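PDB 3MYV: SusD superfamily protein from Bacteroides vulgatus, which probably binds saccharides at the outer membrane as a SusD-family lipoprotein, helping to capture glycans for uptake. Local coordinates for residues Y40-G45 with D263-L268; D123-F128 with Q162-I167; A138-P143 with E444-P449; G273-F278 with N302-K307. All coordinates share one frame; numbering follows the deposited sequence. Where two conformers were deposited one is given.

Interaction 1: Y40-G45 with D263-L268; sequences YGDMKG and DSWGYL
Trp265 reaches from the short helix 265-268 to helix 36-43 and meets Asp42 and Met43, a buried contact in the interior of this SusD-family fold. Along the second segment, Ser264 comes first: it is the N-cap residue, and its OG accepts a weak bond from Tyr267 N at 3.4 Å while its O takes Leu268 N. Trp265 follows in the first turn. Its CG stands anti to the backbone N (chi1 -168°), which sends the indole toward the other helix with its six-membered ring leading. CZ2 lies 3.9 Å from Asp42 OD2, the carboxylate plane turned only 18° from that of the indole. The two groups do not bond to each other; both use the same neighbouring backbone instead, Asp42 OD1 accepting from Gly393 N and Trp265 NE1 donating to Gly393 O. The indole also stacks on Phe38. Its last neighbour across the contact, residue 43, is a selenomethionine whose chain bends at chi2 (-71°), bringing its terminal methyl round to the indole, where Met43 CE touches Trp265 CH2 at 4.0 Å.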
loop_
_atom_site.group_PDB
_atom_site.type_symbol
_atom_site.label_atom_id
_atom_site.label_comp_id
_atom_site.label_asym_id
_atom_site.label_seq_id
_atom_site.Cartn_x
_atom_site.Cartn_y
_atom_site.Cartn_z
ATOM N N TYR A 40 4.456 -8.180 0.525
ATOM C CA TYR A 40 4.534 -8.190 -0.928
ATOM C C TYR A 40 5.301 -6.965 -1.437
ATOM O O TYR A 40 6.287 -7.088 -2.169
ATOM C CB TYR A 40 3.111 -8.228 -1.503
ATOM C CG TYR A 40 3.040 -8.547 -2.974
ATOM C CD1 TYR A 40 3.226 -7.559 -3.926
ATOM C CD2 TYR A 40 2.798 -9.853 -3.409
ATOM C CE1 TYR A 40 3.165 -7.848 -5.300
ATOM C CE2 TYR A 40 2.749 -10.150 -4.770
ATOM C CZ TYR A 40 2.934 -9.137 -5.706
ATOM O OH TYR A 40 2.891 -9.453 -7.047
ATOM N N GLY A 41 4.880 -5.794 -0.988
ATOM C CA GLY A 41 5.510 -4.535 -1.396
ATOM C C GLY A 41 6.949 -4.298 -0.943
ATOM O O GLY A 41 7.713 -3.635 -1.632
ATOM N N ASP A 42 7.309 -4.788 0.242
ATOM C CA ASP A 42 8.649 -4.581 0.790
ATOM C C ASP A 42 9.614 -5.711 0.450
ATOM O O ASP A 42 10.763 -5.462 0.070
ATOM C CB ASP A 42 8.574 -4.421 2.305
ATOM C CG ASP A 42 8.029 -3.058 2.718
ATOM O OD1 ASP A 42 8.751 -2.085 2.505
ATOM O OD2 ASP A 42 6.903 -2.984 3.263
HETATM N N MSE A 43 9.170 -6.970 0.590
HETATM C CA MSE A 43 10.088 -8.090 0.433
HETATM C C MSE A 43 10.546 -8.273 -1.009
HETATM O O MSE A 43 11.597 -8.859 -1.249
HETATM C CB MSE A 43 9.490 -9.391 0.974
HETATM C CG MSE A 43 9.246 -9.324 2.514
HETATM SE SE MSE A 43 10.894 -9.341 3.531
HETATM C CE MSE A 43 10.241 -8.381 5.052
ATOM N N LYS A 44 9.775 -7.744 -1.952
ATOM C CA LYS A 44 10.101 -7.809 -3.380
ATOM C C LYS A 44 10.979 -6.655 -3.883
ATOM O O LYS A 44 11.445 -6.650 -5.045
ATOM C CB LYS A 44 8.788 -7.907 -4.187
ATOM C CG LYS A 44 8.025 -9.176 -3.900
ATOM C CD LYS A 44 6.713 -9.335 -4.668
ATOM C CE LYS A 44 6.162 -10.761 -4.523
ATOM N NZ LYS A 44 7.023 -11.731 -5.247
ATOM N N GLY A 45 11.173 -5.661 -3.031
ATOM C CA GLY A 45 12.087 -4.564 -3.318
ATOM C C GLY A 45 13.546 -4.877 -2.971
ATOM O O GLY A 45 13.943 -6.044 -2.837
ATOM N N ASP A 263 0.542 -13.162 13.761
ATOM C CA ASP A 263 0.746 -12.988 12.320
ATOM C C ASP A 263 0.414 -11.599 11.773
ATOM O O ASP A 263 0.260 -11.439 10.554
ATOM C CB ASP A 263 0.166 -14.131 11.454
ATOM C CG ASP A 263 -1.360 -14.123 11.334
ATOM O OD1 ASP A 263 -2.081 -13.430 12.067
ATOM O OD2 ASP A 263 -1.841 -14.885 10.470
ATOM N N SER A 264 0.299 -10.619 12.673
ATOM C CA SER A 264 0.279 -9.190 12.302
ATOM C C SER A 264 1.656 -8.810 11.803
ATOM O O SER A 264 2.657 -9.361 12.280
ATOM C CB SER A 264 -0.099 -8.282 13.504
ATOM O OG SER A 264 0.913 -8.252 14.506
ATOM N N TRP A 265 1.704 -7.874 10.850
ATOM C CA TRP A 265 2.966 -7.316 10.338
ATOM C C TRP A 265 3.914 -6.863 11.459
ATOM O O TRP A 265 5.121 -7.095 11.386
ATOM C CB TRP A 265 2.631 -6.127 9.433
ATOM C CG TRP A 265 3.745 -5.552 8.558
ATOM C CD1 TRP A 265 4.018 -4.231 8.396
ATOM C CD2 TRP A 265 4.647 -6.256 7.689
ATOM N NE1 TRP A 265 5.031 -4.056 7.490
ATOM C CE2 TRP A 265 5.422 -5.278 7.019
ATOM C CE3 TRP A 265 4.855 -7.604 7.379
ATOM C CZ2 TRP A 265 6.409 -5.609 6.111
ATOM C CZ3 TRP A 265 5.840 -7.931 6.455
ATOM C CH2 TRP A 265 6.600 -6.943 5.835
ATOM N N GLY A 266 3.357 -6.243 12.499
ATOM C CA GLY A 266 4.133 -5.819 13.654
ATOM C C GLY A 266 4.878 -6.929 14.371
ATOM O O GLY A 266 6.005 -6.745 14.807
ATOM N N TYR A 267 4.270 -8.097 14.469
ATOM C CA TYR A 267 4.912 -9.231 15.115
ATOM C C TYR A 267 5.827 -9.992 14.177
ATOM O O TYR A 267 6.895 -10.457 14.585
ATOM C CB TYR A 267 3.859 -10.147 15.731
ATOM C CG TYR A 267 4.351 -11.097 16.783
ATOM C CD1 TYR A 267 4.864 -12.346 16.444
ATOM C CD2 TYR A 267 4.239 -10.794 18.141
ATOM C CE1 TYR A 267 5.271 -13.261 17.427
ATOM C CE2 TYR A 267 4.654 -11.679 19.105
ATOM C CZ TYR A 267 5.170 -12.930 18.756
ATOM O OH TYR A 267 5.556 -13.838 19.756
ATOM N N LEU A 268 5.465 -10.047 12.899
ATOM C CA LEU A 268 6.321 -10.723 11.909
ATOM C C LEU A 268 7.660 -10.029 11.705
ATOM O O LEU A 268 8.678 -10.695 11.553
ATOM C CB LEU A 268 5.597 -10.820 10.574
ATOM C CG LEU A 268 4.303 -11.625 10.548
ATOM C CD1 LEU A 268 3.699 -11.464 9.133
ATOM C CD2 LEU A 268 4.556 -13.074 10.884
#

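Interaction 2: D123-F128 with Q162-I167; sequences DLTRCF and QAYDFI. With EDO (1,2-ethanediol), chain I.
Thr125 packs between two antiparallel helices of the alpha-helical, TPR-related part of the SusD fold, meeting Ala163, Tyr164 and Ile167 of helix 160-177. The local axes run 10.4 Å apart at a signed crossing angle of -160°, with Thr125 and Ala163 nearest in register. The bond to Thr125 CB leads toward the partner helix, and two branches leave it. With OG1 anti to the carbonyl carbon (chi1 -54°), the hydroxyl is turned into the interface, 3.4 Å from Ala163 CB and 3.8 Å from Ile167 CD1; among these apolar groups it is satisfied by the carbonyl of Gln121, one turn back. CG2, the other branch, touches Tyr164 CE2 at 3.9 Å. Tyr164 and Ile167 in turn pack on Ile199 of helix 189-202.

On another side of helix 103-128, Arg126 grips Asp123 side-on. Its NE and NH2 both reach OD1, NH2 at 2.7 Å from Asp123 OD1, with that oxygen in the guanidinium plane. Asp123 OD2 is held by Tyr32 and Tyr33. An alanine at Arg126 would remove both donors from Asp123 OD1, and the carboxylate would probably be left with an unbalanced charge and more freedom to turn. Beyond the salt bridge, at the guanidinium edge, Arg126 NH2 donates to O2 of a bound 1,2-ethanediol at 3.1 Å.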
loop_
_atom_site.group_PDB
_atom_site.type_symbol
_atom_site.label_atom_id
_atom_site.label_comp_id
_atom_site.label_asym_id
_atom_site.label_seq_id
_atom_site.Cartn_x
_atom_site.Cartn_y
_atom_site.Cartn_z
ATOM N N ASP A 123 -5.415 -2.897 -5.791
ATOM C CA ASP A 123 -4.475 -3.890 -5.297
ATOM C C ASP A 123 -4.449 -5.145 -6.176
ATOM O O ASP A 123 -3.370 -5.598 -6.594
ATOM C CB ASP A 123 -4.775 -4.205 -3.836
ATOM C CG ASP A 123 -4.335 -3.071 -2.895
ATOM O OD1 ASP A 123 -3.457 -2.271 -3.302
ATOM O OD2 ASP A 123 -4.879 -2.976 -1.765
ATOM N N LEU A 124 -5.625 -5.653 -6.542
ATOM C CA LEU A 124 -5.695 -6.768 -7.504
ATOM C C LEU A 124 -5.001 -6.457 -8.820
ATOM O O LEU A 124 -4.358 -7.339 -9.405
ATOM C CB LEU A 124 -7.136 -7.193 -7.785
ATOM C CG LEU A 124 -7.834 -7.927 -6.631
ATOM C CD1 LEU A 124 -9.382 -7.917 -6.806
ATOM C CD2 LEU A 124 -7.294 -9.357 -6.459
ATOM N N THR A 125 -5.134 -5.223 -9.274
ATOM C CA THR A 125 -4.554 -4.809 -10.537
ATOM C C THR A 125 -3.035 -4.754 -10.434
ATOM O O THR A 125 -2.323 -5.245 -11.327
ATOM C CB THR A 125 -5.128 -3.472 -10.996
ATOM O OG1 THR A 125 -6.573 -3.549 -11.037
ATOM C CG2 THR A 125 -4.568 -3.088 -12.356
ATOM N N ARG A 126 -2.511 -4.160 -9.364
ATOM C CA ARG A 126 -1.042 -4.114 -9.257
ATOM C C ARG A 126 -0.374 -5.441 -8.857
ATOM O O ARG A 126 0.833 -5.599 -9.064
ATOM C CB ARG A 126 -0.562 -2.958 -8.398
ATOM C CG ARG A 126 -1.023 -2.985 -6.967
ATOM C CD ARG A 126 -0.501 -1.724 -6.298
ATOM N NE ARG A 126 -1.086 -1.590 -4.980
ATOM C CZ ARG A 126 -0.635 -0.816 -3.994
ATOM N NH1 ARG A 126 0.478 -0.132 -4.113
ATOM N NH2 ARG A 126 -1.294 -0.773 -2.842
ATOM N N CYS A 127 -1.132 -6.360 -8.257
ATOM C CA CYS A 127 -0.625 -7.680 -7.943
ATOM C C CYS A 127 -0.745 -8.687 -9.107
ATOM O O CYS A 127 0.121 -9.554 -9.245
ATOM C CB CYS A 127 -1.314 -8.229 -6.711
ATOM S SG CYS A 127 -0.915 -7.356 -5.216
ATOM N N PHE A 128 -1.800 -8.590 -9.932
ATOM C CA PHE A 128 -2.050 -9.597 -10.977
ATOM C C PHE A 128 -1.870 -9.149 -12.435
ATOM O O PHE A 128 -1.863 -9.986 -13.328
ATOM C CB PHE A 128 -3.417 -10.258 -10.769
ATOM C CG PHE A 128 -3.496 -11.025 -9.497
ATOM C CD1 PHE A 128 -3.068 -12.358 -9.445
ATOM C CD2 PHE A 128 -3.944 -10.430 -8.331
ATOM C CE1 PHE A 128 -3.116 -13.065 -8.261
ATOM C CE2 PHE A 128 -3.985 -11.150 -7.127
ATOM C CZ PHE A 128 -3.562 -12.457 -7.096
ATOM N N GLN A 162 -8.501 -1.137 -18.498
ATOM C CA GLN A 162 -9.927 -1.180 -18.111
ATOM C C GLN A 162 -10.147 -1.049 -16.606
ATOM O O GLN A 162 -11.088 -0.362 -16.165
ATOM C CB GLN A 162 -10.586 -2.464 -18.608
ATOM C CG GLN A 162 -10.838 -2.439 -20.122
ATOM C CD GLN A 162 -11.262 -3.784 -20.699
ATOM O OE1 GLN A 162 -10.809 -4.856 -20.275
ATOM N NE2 GLN A 162 -12.148 -3.723 -21.673
ATOM N N ALA A 163 -9.273 -1.673 -15.817
ATOM C CA ALA A 163 -9.375 -1.582 -14.347
ATOM C C ALA A 163 -9.105 -0.160 -13.845
ATOM O O ALA A 163 -9.867 0.384 -13.034
ATOM C CB ALA A 163 -8.463 -2.557 -13.712
ATOM N N TYR A 164 -8.036 0.452 -14.340
ATOM C CA TYR A 164 -7.756 1.862 -14.003
ATOM C C TYR A 164 -8.884 2.821 -14.373
ATOM O O TYR A 164 -9.240 3.717 -13.575
ATOM C CB TYR A 164 -6.423 2.332 -14.624
ATOM C CG TYR A 164 -5.200 2.034 -13.762
ATOM C CD1 TYR A 164 -4.763 2.935 -12.781
ATOM C CD2 TYR A 164 -4.471 0.853 -13.937
ATOM C CE1 TYR A 164 -3.659 2.656 -11.994
ATOM C CE2 TYR A 164 -3.352 0.579 -13.168
ATOM C CZ TYR A 164 -2.952 1.486 -12.203
ATOM O OH TYR A 164 -1.821 1.207 -11.474
ATOM N N ASP A 165 -9.448 2.664 -15.571
ATOM C CA ASP A 165 -10.570 3.510 -15.983
ATOM C C ASP A 165 -11.690 3.468 -14.932
ATOM O O ASP A 165 -12.186 4.509 -14.480
ATOM C CB ASP A 165 -11.107 3.097 -17.357
ATOM C CG ASP A 165 -10.144 3.418 -18.501
ATOM O OD1 ASP A 165 -9.086 4.046 -18.286
ATOM O OD2 ASP A 165 -10.453 3.030 -19.638
ATOM N N PHE A 166 -12.035 2.260 -14.502
ATOM C CA PHE A 166 -13.057 2.060 -13.494
ATOM C C PHE A 166 -12.665 2.581 -12.104
ATOM O O PHE A 166 -13.466 3.241 -11.430
ATOM C CB PHE A 166 -13.406 0.564 -13.369
ATOM C CG PHE A 166 -14.218 0.241 -12.149
ATOM C CD1 PHE A 166 -15.557 0.590 -12.091
ATOM C CD2 PHE A 166 -13.653 -0.417 -11.081
ATOM C CE1 PHE A 166 -16.315 0.331 -10.965
ATOM C CE2 PHE A 166 -14.415 -0.715 -9.948
ATOM C CZ PHE A 166 -15.740 -0.344 -9.896
ATOM N N ILE A 167 -11.464 2.239 -11.665
ATOM C CA ILE A 167 -10.956 2.657 -10.364
ATOM C C ILE A 167 -10.961 4.187 -10.226
ATOM O O ILE A 167 -11.413 4.739 -9.213
ATOM C CB ILE A 167 -9.520 2.080 -10.131
ATOM C CG1 ILE A 167 -9.583 0.570 -9.898
ATOM C CG2 ILE A 167 -8.840 2.754 -8.956
ATOM C CD1 ILE A 167 -8.255 -0.183 -10.302
HETATM C C1 EDO I . 0.191 -0.358 1.012
HETATM O O1 EDO I . 1.204 -0.245 0.020
HETATM C C2 EDO I . -0.795 0.810 0.916
HETATM O O2 EDO I . -1.832 0.577 -0.096
#

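Interaction 3: A138-P143 with E444-P449; sequences ASLGAP and EMEQNP
Leu140 meets the side of Glu446 where the chain's late loop passes the short strand 140-143. The two side chains cross at about a right angle, Leu140 CD1 lying 3.9 Å from Glu446 CB and 4.1 Å from Glu446 OE2, so the leucine methyl rests against the aliphatic root of the glutamate and the carboxylate bends round beside it. Further along, the selenomethionine at 445 brings its terminal methyl to a proline ring, Met445 CE to Pro143 CG at 4.3 Å. Between the backbone of one segment and a side chain of the other, one water does the polar work: it donates to Leu140 O at 2.8 Å and to Asn448 OD1 at 2.9 Å, bridging a gap the two oxygens could not close themselves.

The next shell fixes these groups. Arg157, on the neighbouring strand 157-159, donates to Asn448 OD1, Gly141 O and Glu446 O, thereby tying both segments together. Asn448 ND2 is spent on Phe128 O and Leu432 O, which settles the turn of its amide. Before it, Gln447 folds back and its OE1 accepts Asn448 N at 2.8 Å. An extended, irregular C-terminal segment is thus fastened by an arginine and a water to the edge of a two-stranded antiparallel ribbon, at the periphery of a mainly helical SusD-family protein.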
loop_
_atom_site.group_PDB
_atom_site.type_symbol
_atom_site.label_atom_id
_atom_site.label_comp_id
_atom_site.label_asym_id
_atom_site.label_seq_id
_atom_site.Cartn_x
_atom_site.Cartn_y
_atom_site.Cartn_z
ATOM N N ALA A 138 -2.138 -2.461 -21.271
ATOM C CA ALA A 138 -2.553 -3.440 -22.262
ATOM C C ALA A 138 -2.615 -4.863 -21.730
ATOM O O ALA A 138 -3.431 -5.643 -22.214
ATOM C CB ALA A 138 -1.658 -3.384 -23.522
ATOM N N SER A 139 -1.782 -5.195 -20.747
ATOM C CA SER A 139 -1.764 -6.550 -20.184
ATOM C C SER A 139 -3.039 -6.830 -19.403
ATOM O O SER A 139 -3.757 -5.923 -19.001
ATOM C CB SER A 139 -0.559 -6.752 -19.269
ATOM O OG SER A 139 -0.747 -6.118 -18.016
ATOM N N LEU A 140 -3.315 -8.107 -19.184
ATOM C CA LEU A 140 -4.470 -8.490 -18.432
ATOM C C LEU A 140 -4.242 -8.221 -16.959
ATOM O O LEU A 140 -3.182 -8.518 -16.408
ATOM C CB LEU A 140 -4.814 -9.984 -18.648
ATOM C CG LEU A 140 -5.252 -10.405 -20.060
ATOM C CD1 LEU A 140 -5.434 -11.918 -20.090
ATOM C CD2 LEU A 140 -6.559 -9.746 -20.522
ATOM N N GLY A 141 -5.262 -7.658 -16.332
ATOM C CA GLY A 141 -5.333 -7.561 -14.897
ATOM C C GLY A 141 -6.092 -8.713 -14.284
ATOM O O GLY A 141 -6.073 -9.833 -14.780
ATOM N N ALA A 142 -6.729 -8.442 -13.154
ATOM C CA ALA A 142 -7.606 -9.417 -12.537
ATOM C C ALA A 142 -8.976 -9.275 -13.204
ATOM O O ALA A 142 -9.220 -8.314 -13.957
ATOM C CB ALA A 142 -7.718 -9.138 -11.054
ATOM N N PRO A 143 -9.889 -10.218 -12.931
ATOM C CA PRO A 143 -11.291 -9.947 -13.244
ATOM C C PRO A 143 -11.726 -8.643 -12.569
ATOM O O PRO A 143 -11.267 -8.325 -11.457
ATOM C CB PRO A 143 -12.022 -11.163 -12.647
ATOM C CG PRO A 143 -11.038 -12.224 -12.666
ATOM C CD PRO A 143 -9.707 -11.565 -12.374
ATOM N N GLU A 444 -10.955 -21.340 -20.220
ATOM C CA GLU A 444 -10.292 -20.573 -21.271
ATOM C C GLU A 444 -9.698 -19.242 -20.774
ATOM O O GLU A 444 -9.087 -18.527 -21.530
ATOM C CB GLU A 444 -11.250 -20.348 -22.445
ATOM C CG GLU A 444 -11.849 -21.640 -23.018
ATOM C CD GLU A 444 -10.808 -22.700 -23.345
ATOM O OE1 GLU A 444 -9.815 -22.391 -24.039
ATOM O OE2 GLU A 444 -10.989 -23.857 -22.907
HETATM N N MSE A 445 -9.868 -18.922 -19.489
HETATM C CA MSE A 445 -9.201 -17.796 -18.884
HETATM C C MSE A 445 -7.690 -17.989 -19.056
HETATM O O MSE A 445 -7.159 -19.097 -18.934
HETATM C CB MSE A 445 -9.564 -17.675 -17.393
HETATM C CG MSE A 445 -8.847 -16.595 -16.655
HETATM SE SE MSE A 445 -9.495 -16.269 -14.848
HETATM C CE MSE A 445 -11.281 -15.653 -15.269
ATOM N N GLU A 446 -7.001 -16.904 -19.364
ATOM C CA GLU A 446 -5.553 -16.960 -19.518
ATOM C C GLU A 446 -4.834 -16.902 -18.187
ATOM O O GLU A 446 -5.199 -16.134 -17.322
ATOM C CB GLU A 446 -5.077 -15.815 -20.390
ATOM C CG GLU A 446 -5.748 -15.852 -21.734
ATOM C CD GLU A 446 -4.862 -15.383 -22.838
ATOM O OE1 GLU A 446 -3.906 -16.113 -23.159
ATOM O OE2 GLU A 446 -5.139 -14.300 -23.395
ATOM N N GLN A 447 -3.795 -17.719 -18.054
ATOM C CA GLN A 447 -2.858 -17.635 -16.944
ATOM C C GLN A 447 -1.857 -16.542 -17.309
ATOM O O GLN A 447 -1.647 -16.247 -18.500
ATOM C CB GLN A 447 -2.171 -18.978 -16.719
ATOM C CG GLN A 447 -1.167 -19.046 -15.565
ATOM C CD GLN A 447 -1.717 -18.571 -14.265
ATOM O OE1 GLN A 447 -1.634 -17.375 -13.946
ATOM N NE2 GLN A 447 -2.325 -19.494 -13.497
ATOM N N ASN A 448 -1.278 -15.903 -16.310
ATOM C CA ASN A 448 -0.205 -14.951 -16.580
ATOM C C ASN A 448 0.959 -15.663 -17.273
ATOM O O ASN A 448 1.242 -16.823 -16.989
ATOM C CB ASN A 448 0.235 -14.220 -15.300
ATOM C CG ASN A 448 -0.670 -13.048 -14.985
ATOM O OD1 ASN A 448 -1.199 -12.418 -15.904
ATOM N ND2 ASN A 448 -0.876 -12.748 -13.694
ATOM N N PRO A 449 1.606 -14.971 -18.215
ATOM C CA PRO A 449 2.645 -15.587 -19.050
ATOM C C PRO A 449 3.763 -16.159 -18.181
ATOM O O PRO A 449 4.058 -15.610 -17.124
ATOM C CB PRO A 449 3.180 -14.416 -19.899
ATOM C CG PRO A 449 2.577 -13.225 -19.420
ATOM C CD PRO A 449 1.394 -13.548 -18.534
HETATM O O HOH W 1 -0.871 -9.832 -17.167
#

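Interaction 4: G273-F278 with N302-K307; sequences GYQKGF and NKYAGK
Phe278 and Tyr304 form the aromatic part of this contact, a T-shaped pair in which the edge of Phe278 points at the face of Tyr304. The ring planes stand 68° apart with centroids separated by 4.9 Å. Phe278 CZ sits over the centre of the tyrosine ring, 3.7 Å from Tyr304 CG, and Phe278 CE2 comes equally near Tyr304 CD2. With Tyr304 CG anti to the backbone N (chi1 -165°), the ring swings out from the strand toward the other segment.

The polar part gathers around the rim and hydroxyl of the same ring. Gln275, its chain extended beyond CG, sets OE1 at the edge of Tyr304, near the ring plane and 3.4 Å from CE1, while its amide plane stands nearly perpendicular (87°) to the ring. A water links the two polar ends, donating to Gln275 OE1 at 2.8 Å and accepting from Tyr304 OH at 3.0 Å. The hydroxyl is also hydrogen-bonded to Glu52 N. A leucine in place of Tyr304 would probably leave the edge of Phe278 without an aromatic face, and the water and Glu52 N without their hydroxyl partner.

Backbone bonds shape the second segment: Tyr304 and Lys307 pair N to O in both directions around a type I' turn, the tight end of the hairpin 299-304/307-312. Phe278 stands on strand 277-279, which pairs antiparallel with strand 48-50, and Ser51 just beyond that strand touches both Phe278 and Tyr304, so the hairpin tip leans against this second small ribbon.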
loop_
_atom_site.group_PDB
_atom_site.type_symbol
_atom_site.label_atom_id
_atom_site.label_comp_id
_atom_site.label_asym_id
_atom_site.label_seq_id
_atom_site.Cartn_x
_atom_site.Cartn_y
_atom_site.Cartn_z
ATOM N N GLY A 273 9.693 -11.280 17.897
ATOM C CA GLY A 273 8.426 -11.917 17.508
ATOM C C GLY A 273 8.738 -13.107 16.610
ATOM O O GLY A 273 9.430 -14.025 17.025
ATOM N N TYR A 274 8.291 -13.076 15.357
ATOM C CA TYR A 274 8.583 -14.200 14.479
ATOM C C TYR A 274 9.784 -13.971 13.549
ATOM O O TYR A 274 10.154 -14.854 12.770
ATOM C CB TYR A 274 7.319 -14.659 13.735
ATOM C CG TYR A 274 6.621 -15.834 14.405
ATOM C CD1 TYR A 274 7.315 -17.003 14.688
ATOM C CD2 TYR A 274 5.267 -15.787 14.742
ATOM C CE1 TYR A 274 6.699 -18.092 15.293
ATOM C CE2 TYR A 274 4.631 -16.888 15.328
ATOM C CZ TYR A 274 5.355 -18.040 15.605
ATOM O OH TYR A 274 4.775 -19.139 16.205
ATOM N N GLN A 275 10.405 -12.796 13.623
ATOM C CA GLN A 275 11.721 -12.584 13.005
ATOM C C GLN A 275 11.758 -12.989 11.531
ATOM O O GLN A 275 12.697 -13.637 11.090
ATOM C CB GLN A 275 12.775 -13.342 13.817
ATOM C CG GLN A 275 14.237 -12.894 13.681
ATOM C CD GLN A 275 15.143 -13.765 14.524
ATOM O OE1 GLN A 275 15.555 -14.841 14.100
ATOM N NE2 GLN A 275 15.407 -13.334 15.756
ATOM N N LYS A 276 10.746 -12.556 10.777
ATOM C CA LYS A 276 10.556 -12.987 9.403
ATOM C C LYS A 276 11.373 -12.234 8.378
ATOM O O LYS A 276 11.562 -12.725 7.248
ATOM C CB LYS A 276 9.096 -12.909 8.981
ATOM C CG LYS A 276 8.128 -13.793 9.808
ATOM C CD LYS A 276 8.475 -15.284 9.801
ATOM C CE LYS A 276 7.270 -16.148 10.221
ATOM N NZ LYS A 276 7.646 -17.610 10.237
ATOM N N GLY A 277 11.851 -11.058 8.753
ATOM C CA GLY A 277 12.575 -10.228 7.796
ATOM C C GLY A 277 13.406 -9.148 8.452
ATOM O O GLY A 277 13.235 -8.844 9.630
ATOM N N PHE A 278 14.311 -8.600 7.641
ATOM C CA PHE A 278 15.253 -7.549 8.027
ATOM C C PHE A 278 15.194 -6.477 6.983
ATOM O O PHE A 278 14.673 -6.724 5.892
ATOM C CB PHE A 278 16.674 -8.103 8.062
ATOM C CG PHE A 278 16.811 -9.383 8.807
ATOM C CD1 PHE A 278 16.284 -9.506 10.109
ATOM C CD2 PHE A 278 17.497 -10.454 8.261
ATOM C CE1 PHE A 278 16.433 -10.668 10.809
ATOM C CE2 PHE A 278 17.658 -11.632 8.966
ATOM C CZ PHE A 278 17.123 -11.745 10.249
ATOM N N ASN A 302 21.397 -6.375 15.179
ATOM C CA ASN A 302 21.589 -7.642 15.866
ATOM C C ASN A 302 22.469 -8.550 15.013
ATOM O O ASN A 302 23.166 -8.065 14.103
ATOM C CB ASN A 302 20.235 -8.278 16.208
ATOM C CG ASN A 302 20.273 -9.050 17.495
ATOM O OD1 ASN A 302 21.092 -9.953 17.657
ATOM N ND2 ASN A 302 19.399 -8.683 18.440
ATOM N N LYS A 303 22.456 -9.852 15.311
ATOM C CA LYS A 303 23.415 -10.786 14.742
ATOM C C LYS A 303 22.633 -11.999 14.282
ATOM O O LYS A 303 21.877 -12.596 15.052
ATOM C CB LYS A 303 24.439 -11.207 15.776
ATOM C CG LYS A 303 25.396 -10.122 16.255
ATOM C CD LYS A 303 26.452 -9.822 15.214
ATOM C CE LYS A 303 27.356 -8.703 15.629
ATOM N NZ LYS A 303 28.449 -8.554 14.623
ATOM N N TYR A 304 22.868 -12.380 13.037
ATOM C CA TYR A 304 22.175 -13.477 12.415
ATOM C C TYR A 304 23.098 -14.164 11.422
ATOM O O TYR A 304 23.746 -13.481 10.612
ATOM C CB TYR A 304 20.955 -12.906 11.690
ATOM C CG TYR A 304 19.942 -13.929 11.295
ATOM C CD1 TYR A 304 18.985 -14.387 12.199
ATOM C CD2 TYR A 304 19.905 -14.405 10.003
ATOM C CE1 TYR A 304 18.033 -15.327 11.807
ATOM C CE2 TYR A 304 18.959 -15.323 9.608
ATOM C CZ TYR A 304 18.036 -15.783 10.503
ATOM O OH TYR A 304 17.105 -16.684 10.046
ATOM N N ALA A 305 23.164 -15.497 11.515
ATOM C CA ALA A 305 24.051 -16.334 10.693
ATOM C C ALA A 305 25.472 -15.756 10.637
ATOM O O ALA A 305 26.077 -15.627 9.576
ATOM C CB ALA A 305 23.442 -16.541 9.271
ATOM N N GLY A 306 25.992 -15.397 11.814
ATOM C CA GLY A 306 27.361 -14.947 11.954
ATOM C C GLY A 306 27.694 -13.591 11.338
ATOM O O GLY A 306 28.866 -13.275 11.165
ATOM N N LYS A 307 26.674 -12.775 11.087
ATOM C CA LYS A 307 26.845 -11.436 10.511
ATOM C C LYS A 307 26.013 -10.402 11.264
ATOM O O LYS A 307 25.006 -10.729 11.881
ATOM C CB LYS A 307 26.340 -11.434 9.065
ATOM C CG LYS A 307 27.220 -12.116 8.068
ATOM C CD LYS A 307 26.616 -11.948 6.663
ATOM C CE LYS A 307 27.662 -12.071 5.553
ATOM N NZ LYS A 307 27.237 -11.370 4.301
HETATM O O HOH W 2 15.346 -17.179 12.485
#

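In the fold
Interactions 1 and 2 are buried, and both rest on helices; interactions 3 and 4 lie farther out, partly buried, and each adds a bridging water to its side-chain contacts. Interactions 1 and 4 adjoin: helix 265-268 leads on to strand 277-279, and Leu268 O and Tyr267 O meet the backbone N of Lys276 and Tyr274. Interactions 2 and 3 also touch, among other places where Leu124 CB packs on Ala142 CB. Only 2 joins two long helices; 1 uses two short ones, 3 a strand and a loop, 4 two small ribbons. Interactions 2 and 4 lie on opposite sides of the chain's centre, their centres about 35 Å apart.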